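Local coordinates for protein methionine gamma-lyase (Trichomonas vaginalis, PDB 1E5E) that belongs to the PLP-dependent enzymes of Cys/Met metabolism and assembles from four copies of one chain, at residues K286-G291 with T313-S318; D328-I333 with I385-Q390; S344-P349 with G370-S375. All blocks are in the same frame, centred on the assembly; numbering follows the deposited sequence.

Interaction 1. Residues K286-G291 with T313-S318. With SO4 (sulfate ion), chain E.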
loop_
_atom_site.group_PDB
_atom_site.type_symbol
_atom_site.label_atom_id
_atom_site.label_comp_id
_atom_site.label_asym_id
_atom_site.label_seq_id
_atom_site.Cartn_x
_atom_site.Cartn_y
_atom_site.Cartn_z
ATOM N N LYS A 286 -25.497 -29.354 -20.696
ATOM C CA LYS A 286 -25.645 -28.129 -21.458
ATOM C C LYS A 286 -24.492 -27.159 -21.196
ATOM O O LYS A 286 -24.100 -27.044 -20.029
ATOM C CB LYS A 286 -26.930 -27.436 -20.889
ATOM C CG LYS A 286 -27.253 -26.177 -21.694
ATOM C CD LYS A 286 -28.178 -26.398 -22.874
ATOM C CE LYS A 286 -27.926 -25.399 -23.998
ATOM N NZ LYS A 286 -28.649 -25.641 -25.277
ATOM N N VAL A 287 -24.038 -26.440 -22.212
ATOM C CA VAL A 287 -23.004 -25.430 -21.985
ATOM C C VAL A 287 -23.520 -24.112 -22.580
ATOM O O VAL A 287 -23.917 -24.010 -23.733
ATOM C CB VAL A 287 -21.635 -25.739 -22.580
ATOM C CG1 VAL A 287 -20.651 -24.573 -22.298
ATOM C CG2 VAL A 287 -21.026 -27.032 -22.056
ATOM N N TYR A 288 -23.559 -23.087 -21.757
ATOM C CA TYR A 288 -23.911 -21.720 -22.147
ATOM C C TYR A 288 -22.610 -20.942 -22.325
ATOM O O TYR A 288 -21.781 -20.928 -21.387
ATOM C CB TYR A 288 -24.700 -21.057 -21.015
ATOM C CG TYR A 288 -26.108 -21.578 -20.851
ATOM C CD1 TYR A 288 -26.627 -21.874 -19.604
ATOM C CD2 TYR A 288 -26.926 -21.748 -21.974
ATOM C CE1 TYR A 288 -27.913 -22.368 -19.473
ATOM C CE2 TYR A 288 -28.217 -22.227 -21.837
ATOM C CZ TYR A 288 -28.710 -22.533 -20.586
ATOM O OH TYR A 288 -29.996 -23.009 -20.422
ATOM N N TYR A 289 -22.313 -20.457 -23.501
ATOM C CA TYR A 289 -21.139 -19.667 -23.855
ATOM C C TYR A 289 -21.611 -18.760 -24.976
ATOM O O TYR A 289 -22.063 -19.315 -25.964
ATOM C CB TYR A 289 -19.912 -20.470 -24.363
ATOM C CG TYR A 289 -18.691 -19.605 -24.611
ATOM C CD1 TYR A 289 -18.175 -18.810 -23.588
ATOM C CD2 TYR A 289 -18.043 -19.524 -25.838
ATOM C CE1 TYR A 289 -17.085 -17.975 -23.791
ATOM C CE2 TYR A 289 -16.959 -18.690 -26.060
ATOM C CZ TYR A 289 -16.477 -17.927 -25.016
ATOM O OH TYR A 289 -15.378 -17.072 -25.217
ATOM N N PRO A 290 -21.340 -17.462 -24.953
ATOM C CA PRO A 290 -21.850 -16.583 -26.014
ATOM C C PRO A 290 -21.268 -16.894 -27.364
ATOM O O PRO A 290 -21.887 -16.616 -28.412
ATOM C CB PRO A 290 -21.517 -15.177 -25.523
ATOM C CG PRO A 290 -21.486 -15.323 -24.034
ATOM C CD PRO A 290 -20.857 -16.690 -23.787
ATOM N N GLY A 291 -20.067 -17.471 -27.430
ATOM C CA GLY A 291 -19.433 -17.764 -28.709
ATOM C C GLY A 291 -20.071 -18.917 -29.477
ATOM O O GLY A 291 -19.856 -19.000 -30.707
ATOM N N THR A 313 -21.117 -20.971 -18.504
ATOM C CA THR A 313 -21.947 -21.583 -17.448
ATOM C C THR A 313 -22.414 -22.960 -17.914
ATOM O O THR A 313 -22.690 -23.079 -19.118
ATOM C CB THR A 313 -23.120 -20.649 -17.127
ATOM O OG1 THR A 313 -22.599 -19.481 -16.464
ATOM C CG2 THR A 313 -24.135 -21.335 -16.220
ATOM N N PHE A 314 -22.400 -23.988 -17.085
ATOM C CA PHE A 314 -22.739 -25.306 -17.592
ATOM C C PHE A 314 -23.487 -26.069 -16.505
ATOM O O PHE A 314 -23.535 -25.765 -15.312
ATOM C CB PHE A 314 -21.569 -26.125 -18.143
ATOM C CG PHE A 314 -20.486 -26.417 -17.122
ATOM C CD1 PHE A 314 -19.579 -25.430 -16.733
ATOM C CD2 PHE A 314 -20.336 -27.666 -16.593
ATOM C CE1 PHE A 314 -18.587 -25.689 -15.803
ATOM C CE2 PHE A 314 -19.345 -27.960 -15.649
ATOM C CZ PHE A 314 -18.470 -26.953 -15.265
ATOM N N ILE A 315 -24.242 -27.040 -17.044
ATOM C CA ILE A 315 -25.074 -27.896 -16.195
ATOM C C ILE A 315 -24.681 -29.347 -16.424
ATOM O O ILE A 315 -24.471 -29.826 -17.551
ATOM C CB ILE A 315 -26.556 -27.630 -16.450
ATOM C CG1 ILE A 315 -26.978 -26.166 -16.341
ATOM C CG2 ILE A 315 -27.442 -28.466 -15.520
ATOM C CD1 ILE A 315 -28.296 -25.851 -17.076
ATOM N N LEU A 316 -24.440 -30.033 -15.296
ATOM C CA LEU A 316 -24.090 -31.436 -15.360
ATOM C C LEU A 316 -25.384 -32.280 -15.355
ATOM O O LEU A 316 -26.341 -31.980 -14.645
ATOM C CB LEU A 316 -23.220 -31.930 -14.220
ATOM C CG LEU A 316 -21.846 -31.271 -14.045
ATOM C CD1 LEU A 316 -21.199 -31.723 -12.730
ATOM C CD2 LEU A 316 -20.932 -31.499 -15.225
ATOM N N LYS A 317 -25.352 -33.391 -16.092
ATOM C CA LYS A 317 -26.515 -34.290 -16.155
ATOM C C LYS A 317 -26.769 -34.936 -14.796
ATOM O O LYS A 317 -27.923 -35.102 -14.445
ATOM C CB LYS A 317 -26.365 -35.401 -17.186
ATOM C CG LYS A 317 -26.315 -34.989 -18.639
ATOM C CD LYS A 317 -25.821 -36.156 -19.501
ATOM C CE LYS A 317 -25.842 -35.731 -20.973
ATOM N NZ LYS A 317 -25.121 -36.739 -21.795
ATOM N N SER A 318 -25.772 -35.006 -13.902
ATOM C CA SER A 318 -26.010 -35.600 -12.598
ATOM C C SER A 318 -26.452 -34.555 -11.591
ATOM O O SER A 318 -26.423 -34.884 -10.398
ATOM C CB SER A 318 -24.788 -36.369 -12.081
ATOM O OG SER A 318 -23.625 -35.560 -12.216
HETATM S S SO4 E . -26.638 -27.897 -27.176
HETATM O O1 SO4 E . -25.423 -28.747 -26.943
HETATM O O2 SO4 E . -27.856 -28.679 -26.838
HETATM O O3 SO4 E . -26.635 -27.521 -28.647
HETATM O O4 SO4 E . -26.587 -26.636 -26.382
#
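Y288 and T313 form an antiparallel hydrogen-bonded pair in which both backbone groups of the tyrosine are used: Y288 N gives its hydrogen to T313 O at 2.8 Å, and T313 N returns one to Y288 O at 3.0 Å. Two residues before Y288 and two after T313, K286 and I315 pair likewise but less evenly. I315 N reaches K286 O at 3.0 Å, whereas the return bond from K286 N to I315 O, at 3.3 Å, is weak. K286 O also receives a CA-H...O contact from F314, so two neighbouring residues of the facing strand approach this carbonyl. Between the two pairs, V287 and F314 make a non-hydrogen-bonded pair; their side chains run side by side, V287 CG2 lying 4.1 Å from F314 CB. The other face carries K286, Y288, T313 and I315. There Y288 CE1 packs on I315 CD1, and CG of K286 lies 4.0 Å above the tyrosine ring plane, offset toward its rim. The lysine chain sets out with CG opposite its backbone N (chi1 -176°), bends at chi2 and leads away from the facing strand. Its NZ donates to O4 of a sulfate, probably from the crystallisation liquor, at a doubtfully short 2.5 Å, incidental to the fold. The hydroxyl of T313 is satisfied by P159 O. Strand 284-288 is an outermost strand of the five-stranded sheet within this chain, while strand 311-316 continues inward through F314, whose backbone bonds to I372 of strand 371-375. Helix 260-279 packs against the V287 and F314 face, with L278 touching both side chains.

Interaction 2. Residues D328-I333 with I385-Q390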
loop_
_atom_site.group_PDB
_atom_site.type_symbol
_atom_site.label_atom_id
_atom_site.label_comp_id
_atom_site.label_asym_id
_atom_site.label_seq_id
_atom_site.Cartn_x
_atom_site.Cartn_y
_atom_site.Cartn_z
ATOM N N ASP A 328 -15.470 -30.156 -5.921
ATOM C CA ASP A 328 -14.549 -30.565 -4.880
ATOM C C ASP A 328 -13.344 -31.288 -5.444
ATOM O O ASP A 328 -12.431 -31.431 -4.639
ATOM C CB ASP A 328 -15.232 -31.491 -3.851
ATOM C CG ASP A 328 -16.323 -30.715 -3.136
ATOM O OD1 ASP A 328 -16.477 -29.483 -3.294
ATOM O OD2 ASP A 328 -17.113 -31.332 -2.385
ATOM N N ASN A 329 -13.274 -31.753 -6.679
ATOM C CA ASN A 329 -12.081 -32.502 -7.098
ATOM C C ASN A 329 -11.193 -31.787 -8.110
ATOM O O ASN A 329 -10.296 -32.330 -8.766
ATOM C CB ASN A 329 -12.602 -33.862 -7.614
ATOM C CG ASN A 329 -13.071 -34.714 -6.437
ATOM O OD1 ASN A 329 -12.276 -35.034 -5.533
ATOM N ND2 ASN A 329 -14.372 -34.949 -6.309
ATOM N N LEU A 330 -11.546 -30.531 -8.370
ATOM C CA LEU A 330 -10.770 -29.698 -9.286
ATOM C C LEU A 330 -9.465 -29.302 -8.579
ATOM O O LEU A 330 -9.514 -28.980 -7.396
ATOM C CB LEU A 330 -11.558 -28.472 -9.730
ATOM C CG LEU A 330 -12.696 -28.817 -10.720
ATOM C CD1 LEU A 330 -13.594 -27.589 -10.941
ATOM C CD2 LEU A 330 -12.109 -29.248 -12.049
ATOM N N LYS A 331 -8.358 -29.413 -9.293
ATOM C CA LYS A 331 -7.075 -29.077 -8.710
ATOM C C LYS A 331 -6.470 -27.764 -9.207
ATOM O O LYS A 331 -5.557 -27.250 -8.567
ATOM C CB LYS A 331 -6.076 -30.236 -8.905
ATOM C CG LYS A 331 -6.551 -31.536 -8.222
ATOM C CD LYS A 331 -5.803 -32.718 -8.845
ATOM C CE LYS A 331 -6.501 -34.050 -8.543
ATOM N NZ LYS A 331 -5.903 -34.799 -7.406
ATOM N N LEU A 332 -6.844 -27.233 -10.350
ATOM C CA LEU A 332 -6.193 -26.035 -10.872
ATOM C C LEU A 332 -7.167 -24.870 -10.785
ATOM O O LEU A 332 -6.822 -23.772 -10.323
ATOM C CB LEU A 332 -5.705 -26.336 -12.276
ATOM C CG LEU A 332 -5.137 -25.138 -13.064
ATOM C CD1 LEU A 332 -3.972 -24.528 -12.299
ATOM C CD2 LEU A 332 -4.780 -25.614 -14.460
ATOM N N ILE A 333 -8.409 -25.131 -11.183
ATOM C CA ILE A 333 -9.478 -24.138 -11.119
ATOM C C ILE A 333 -9.815 -23.919 -9.636
ATOM O O ILE A 333 -9.754 -24.894 -8.874
ATOM C CB ILE A 333 -10.679 -24.560 -11.959
ATOM C CG1 ILE A 333 -10.147 -24.637 -13.411
ATOM C CG2 ILE A 333 -11.786 -23.509 -11.885
ATOM C CD1 ILE A 333 -10.893 -25.588 -14.291
ATOM N N ILE A 385 -8.230 -27.724 -19.399
ATOM C CA ILE A 385 -9.060 -28.811 -19.922
ATOM C C ILE A 385 -8.678 -30.106 -19.216
ATOM O O ILE A 385 -9.610 -30.784 -18.786
ATOM C CB ILE A 385 -8.857 -28.986 -21.438
ATOM C CG1 ILE A 385 -9.552 -27.826 -22.174
ATOM C CG2 ILE A 385 -9.361 -30.361 -21.884
ATOM C CD1 ILE A 385 -9.135 -27.658 -23.631
ATOM N N ALA A 386 -7.382 -30.354 -18.995
ATOM C CA ALA A 386 -7.016 -31.548 -18.222
ATOM C C ALA A 386 -7.562 -31.526 -16.803
ATOM O O ALA A 386 -7.840 -32.613 -16.265
ATOM C CB ALA A 386 -5.492 -31.783 -18.193
ATOM N N ASP A 387 -7.737 -30.350 -16.163
ATOM C CA ASP A 387 -8.303 -30.370 -14.812
ATOM C C ASP A 387 -9.774 -30.777 -14.909
ATOM O O ASP A 387 -10.315 -31.483 -14.031
ATOM C CB ASP A 387 -8.145 -28.984 -14.173
ATOM C CG ASP A 387 -8.381 -28.945 -12.690
ATOM O OD1 ASP A 387 -8.216 -29.993 -12.019
ATOM O OD2 ASP A 387 -8.763 -27.862 -12.167
ATOM N N PHE A 388 -10.473 -30.255 -15.944
ATOM C CA PHE A 388 -11.873 -30.707 -16.063
ATOM C C PHE A 388 -11.950 -32.185 -16.451
ATOM O O PHE A 388 -12.808 -32.907 -15.924
ATOM C CB PHE A 388 -12.642 -29.873 -17.049
ATOM C CG PHE A 388 -13.126 -28.553 -16.527
ATOM C CD1 PHE A 388 -14.111 -28.506 -15.563
ATOM C CD2 PHE A 388 -12.614 -27.376 -17.028
ATOM C CE1 PHE A 388 -14.593 -27.293 -15.100
ATOM C CE2 PHE A 388 -13.112 -26.177 -16.555
ATOM C CZ PHE A 388 -14.089 -26.118 -15.591
ATOM N N LYS A 389 -11.075 -32.650 -17.331
ATOM C CA LYS A 389 -11.092 -34.065 -17.701
ATOM C C LYS A 389 -10.969 -34.987 -16.480
ATOM O O LYS A 389 -11.772 -35.919 -16.388
ATOM C CB LYS A 389 -9.996 -34.420 -18.678
ATOM C CG LYS A 389 -9.829 -35.926 -18.912
ATOM C CD LYS A 389 -9.204 -36.112 -20.291
ATOM C CE LYS A 389 -8.567 -37.491 -20.427
ATOM N NZ LYS A 389 -9.563 -38.558 -20.182
ATOM N N GLN A 390 -10.002 -34.776 -15.602
ATOM C CA GLN A 390 -9.855 -35.673 -14.476
ATOM C C GLN A 390 -11.086 -35.534 -13.578
ATOM O O GLN A 390 -11.594 -36.547 -13.090
ATOM C CB GLN A 390 -8.580 -35.499 -13.658
ATOM C CG GLN A 390 -8.292 -34.152 -13.024
ATOM C CD GLN A 390 -8.869 -33.963 -11.646
ATOM O OE1 GLN A 390 -9.150 -34.985 -11.003
ATOM N NE2 GLN A 390 -9.094 -32.730 -11.187
#
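D387 faces the loop 329-333 and takes three backbone N-H groups with its two carboxylate oxygens. OD1 receives K331 N at 2.8 Å through its syn lone pair. OD2 accepts twice, from L332 N at 2.7 Å and from I333 N at 2.9 Å; both arrive from the same face of the carboxylate plane, L332 N from well above it (57° out) and I333 N nearly along the C-O axis. With CG anti to the backbone N (chi1 -166°), the carboxylate extends from helix 381-396 into the loop.

A second set of bonds belongs to the amide of Q390, one helical turn further on. NE2 donates to N329 O at 2.7 Å in an almost straight bond (177°), the acceptor lying in the amide plane, and also to D387 OD1 within the helix, at 3.0 Å. The side chain starts between its own backbone N and carbonyl carbon and bends again at chi2, which folds the amide back toward D387. OE1 of the same amide lies beside K331 CE.

Apolar contacts complete the interface. I333 CD1 sits over one face of the F388 ring, 3.2 Å from CE2, the two side chains crossing at about a right angle. L330 CD2 approaches the ring obliquely and also touches the D387 carbonyl. Beyond the loop, F388 packs on I346 and L374 of the neighbouring strands, and L332 meets H14 of the third subunit.

Three backbone donors and one amide N-H converge on a single buried carboxylate, an arrangement that would be expected to stabilise its negative charge and lower its pKa, while fixing the path of the loop that leads into strand 334-335.

Interaction 3. Residues S344-P349 with G370-S375. With PPJ (N-(hydroxy{3-hydroxy-2-methyl-5-[(phosphonooxy)methyl]pyridin-4-yl}methyl)norvaline), chain C.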
loop_
_atom_site.group_PDB
_atom_site.type_symbol
_atom_site.label_atom_id
_atom_site.label_comp_id
_atom_site.label_asym_id
_atom_site.label_seq_id
_atom_site.Cartn_x
_atom_site.Cartn_y
_atom_site.Cartn_z
ATOM N N SER A 344 -8.404 -18.881 -12.894
ATOM C CA SER A 344 -9.743 -19.349 -13.211
ATOM C C SER A 344 -10.525 -19.665 -11.930
ATOM O O SER A 344 -9.977 -20.276 -11.018
ATOM C CB SER A 344 -9.636 -20.601 -14.088
ATOM O OG SER A 344 -9.034 -20.320 -15.332
ATOM N N LEU A 345 -11.762 -19.192 -11.883
ATOM C CA LEU A 345 -12.575 -19.335 -10.670
ATOM C C LEU A 345 -13.853 -20.105 -11.013
ATOM O O LEU A 345 -14.412 -19.853 -12.089
ATOM C CB LEU A 345 -12.947 -17.963 -10.068
ATOM C CG LEU A 345 -11.771 -17.171 -9.459
ATOM C CD1 LEU A 345 -12.180 -15.749 -9.046
ATOM C CD2 LEU A 345 -11.200 -17.899 -8.246
ATOM N N ILE A 346 -14.433 -20.843 -10.077
ATOM C CA ILE A 346 -15.643 -21.589 -10.353
ATOM C C ILE A 346 -16.551 -21.638 -9.137
ATOM O O ILE A 346 -15.999 -21.792 -8.048
ATOM C CB ILE A 346 -15.296 -23.029 -10.813
ATOM C CG1 ILE A 346 -16.493 -23.692 -11.525
ATOM C CG2 ILE A 346 -14.771 -23.914 -9.694
ATOM C CD1 ILE A 346 -16.078 -25.028 -12.126
ATOM N N GLN A 347 -17.867 -21.718 -9.286
ATOM C CA GLN A 347 -18.766 -21.752 -8.132
ATOM C C GLN A 347 -20.145 -22.286 -8.536
ATOM O O GLN A 347 -20.422 -22.483 -9.725
ATOM C CB GLN A 347 -18.945 -20.360 -7.517
ATOM C CG GLN A 347 -19.529 -19.286 -8.437
ATOM C CD GLN A 347 -20.976 -19.016 -8.034
ATOM O OE1 GLN A 347 -21.431 -19.384 -6.946
ATOM N NE2 GLN A 347 -21.701 -18.382 -8.946
ATOM N N HIS A 348 -20.996 -22.430 -7.521
ATOM C CA HIS A 348 -22.302 -23.061 -7.729
ATOM C C HIS A 348 -23.364 -22.044 -7.360
ATOM O O HIS A 348 -23.602 -21.836 -6.166
ATOM C CB HIS A 348 -22.343 -24.315 -6.824
ATOM C CG HIS A 348 -23.697 -24.971 -6.862
ATOM N ND1 HIS A 348 -24.677 -24.740 -5.915
ATOM C CD2 HIS A 348 -24.257 -25.785 -7.802
ATOM C CE1 HIS A 348 -25.761 -25.431 -6.227
ATOM N NE2 HIS A 348 -25.521 -26.083 -7.360
ATOM N N PRO A 349 -23.940 -21.341 -8.312
ATOM C CA PRO A 349 -24.813 -20.222 -8.021
ATOM C C PRO A 349 -25.981 -20.460 -7.088
ATOM O O PRO A 349 -26.209 -19.636 -6.177
ATOM C CB PRO A 349 -25.278 -19.712 -9.379
ATOM C CG PRO A 349 -24.543 -20.471 -10.418
ATOM C CD PRO A 349 -23.636 -21.468 -9.760
ATOM N N GLY A 370 -28.235 -27.667 -10.858
ATOM C CA GLY A 370 -27.149 -28.423 -11.499
ATOM C C GLY A 370 -26.172 -27.445 -12.209
ATOM O O GLY A 370 -25.169 -27.814 -12.831
ATOM N N MET A 371 -26.476 -26.157 -12.108
ATOM C CA MET A 371 -25.716 -25.135 -12.799
ATOM C C MET A 371 -24.404 -24.771 -12.088
ATOM O O MET A 371 -24.348 -24.658 -10.875
ATOM C CB MET A 371 -26.624 -23.936 -12.941
ATOM C CG MET A 371 -26.046 -22.785 -13.765
ATOM S SD MET A 371 -27.406 -21.704 -14.207
ATOM C CE MET A 371 -28.144 -22.462 -15.632
ATOM N N ILE A 372 -23.344 -24.703 -12.875
ATOM C CA ILE A 372 -22.016 -24.309 -12.435
ATOM C C ILE A 372 -21.566 -23.067 -13.209
ATOM O O ILE A 372 -21.765 -23.045 -14.439
ATOM C CB ILE A 372 -21.020 -25.456 -12.710
ATOM C CG1 ILE A 372 -21.394 -26.637 -11.824
ATOM C CG2 ILE A 372 -19.573 -25.039 -12.417
ATOM C CD1 ILE A 372 -20.811 -27.983 -12.184
ATOM N N ARG A 373 -20.976 -22.069 -12.557
ATOM C CA ARG A 373 -20.484 -20.887 -13.288
ATOM C C ARG A 373 -18.954 -20.845 -13.248
ATOM O O ARG A 373 -18.320 -20.940 -12.199
ATOM C CB ARG A 373 -21.102 -19.601 -12.738
ATOM C CG ARG A 373 -20.791 -18.336 -13.527
ATOM C CD ARG A 373 -21.078 -17.064 -12.697
ATOM N NE ARG A 373 -20.076 -16.947 -11.615
ATOM C CZ ARG A 373 -20.143 -16.019 -10.641
ATOM N NH1 ARG A 373 -21.142 -15.146 -10.600
ATOM N NH2 ARG A 373 -19.204 -15.989 -9.706
ATOM N N LEU A 374 -18.302 -20.567 -14.372
ATOM C CA LEU A 374 -16.859 -20.614 -14.489
ATOM C C LEU A 374 -16.383 -19.283 -15.065
ATOM O O LEU A 374 -17.019 -18.880 -16.035
ATOM C CB LEU A 374 -16.409 -21.743 -15.411
ATOM C CG LEU A 374 -14.958 -21.860 -15.852
ATOM C CD1 LEU A 374 -14.015 -22.222 -14.699
ATOM C CD2 LEU A 374 -14.867 -22.914 -16.975
ATOM N N SER A 375 -15.265 -18.773 -14.560
ATOM C CA SER A 375 -14.678 -17.566 -15.066
ATOM C C SER A 375 -13.251 -17.978 -15.438
ATOM O O SER A 375 -12.599 -18.485 -14.543
ATOM C CB SER A 375 -14.560 -16.436 -14.007
ATOM O OG SER A 375 -14.141 -15.248 -14.700
HETATM N N1 PPJ C . -22.588 -6.681 -10.787
HETATM C C2 PPJ C . -22.245 -7.905 -11.240
HETATM C C6 PPJ C . -22.436 -6.354 -9.472
HETATM C C2A PPJ C . -22.730 -8.501 -12.416
HETATM C C3 PPJ C . -21.563 -8.731 -10.323
HETATM O O3 PPJ C . -21.366 -9.955 -10.734
HETATM C C4 PPJ C . -21.216 -8.320 -9.032
HETATM C C4A PPJ C . -20.533 -9.245 -8.187
HETATM C C5 PPJ C . -21.713 -7.114 -8.539
HETATM N N PPJ C . -20.613 -10.582 -8.325
HETATM C C5A PPJ C . -21.294 -6.506 -7.311
HETATM O OP4 PPJ C . -20.094 -6.049 -7.451
HETATM P P PPJ C . -19.280 -6.018 -6.082
HETATM O OP1 PPJ C . -17.890 -5.332 -6.457
HETATM O OP2 PPJ C . -19.094 -7.477 -5.567
HETATM O OP3 PPJ C . -20.023 -5.154 -4.972
HETATM C CA PPJ C . -19.900 -11.484 -7.592
HETATM C CB PPJ C . -19.762 -11.365 -6.133
HETATM C C PPJ C . -20.128 -12.838 -7.984
HETATM C CG PPJ C . -20.907 -11.551 -5.206
HETATM C CD PPJ C . -20.820 -12.878 -4.617
HETATM O O PPJ C . -21.002 -13.053 -8.900
HETATM O OXT PPJ C . -19.211 -13.755 -7.822
#
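The guanidinium of R373 carries the amide nitrogen of Q347 on one face and the carboxylate of the bound N-(hydroxy{3-hydroxy-2-methyl-5-[(phosphonooxy)methyl]pyridin-4-yl}methyl)norvaline at its edge. Q347 NE2 stands 3.3 Å above the plane, over its centre, with the two planes 62° apart; it is not hydrogen-bonded to the arginine and donates instead to T353 OG1. At the edge, NH1 reaches the ligand O at 2.7 Å and NH2 reaches OXT at 2.9 Å, a two-pronged grip on the carboxylate with PPJ C in the guanidinium plane. NH1 is also hydrogen-bonded to N158 OD1, a second partner that would limit rotation of the group. A bend at chi3 (70°) turns the arginine's end to the ligand.

These residues sit on adjacent antiparallel strands, 345-347 and 371-375, in the small mixed sheet of the C-terminal part of a PLP-dependent fold. Q347 and R373 are a hydrogen-bonded pair: R373 N donates to Q347 O at 2.9 Å and Q347 N to R373 O at 3.0 Å. L345 and S375 pair likewise. On the face away from the ligand, I346 crosses I372 obliquely, and I346 CG1 lies 3.5 Å from I372 CG2, tighter than usual van der Waals contact. Past the strand end, H348 CD2 approaches M371 O at 3.3 Å; the H348 ring nitrogens ND1 and NE2 are hydrogen-bonded to S351 OG and D369 O.

Overall arrangement
Interactions 1 and 3 belong to one five-stranded sheet: strand 311-316 of the first lies next to strand 371-375 of the third, with centres about 10 Å apart and T313 CG2 packing on M371 CG. Interaction 2 lies beside this sheet, its centre about 16 Å from that of interaction 1 and 13 Å from that of interaction 3. F388 of helix 381-396 joins it to both, touching F314 and L374. Along the chain, interaction 1 closes before the others open, and interaction 3 is nested within the loop closed by interaction 2. Strand 371-375 thus meets the ligand through R373 on one side of the sheet, while helix 381-396 packs on the side carrying I346 and L374.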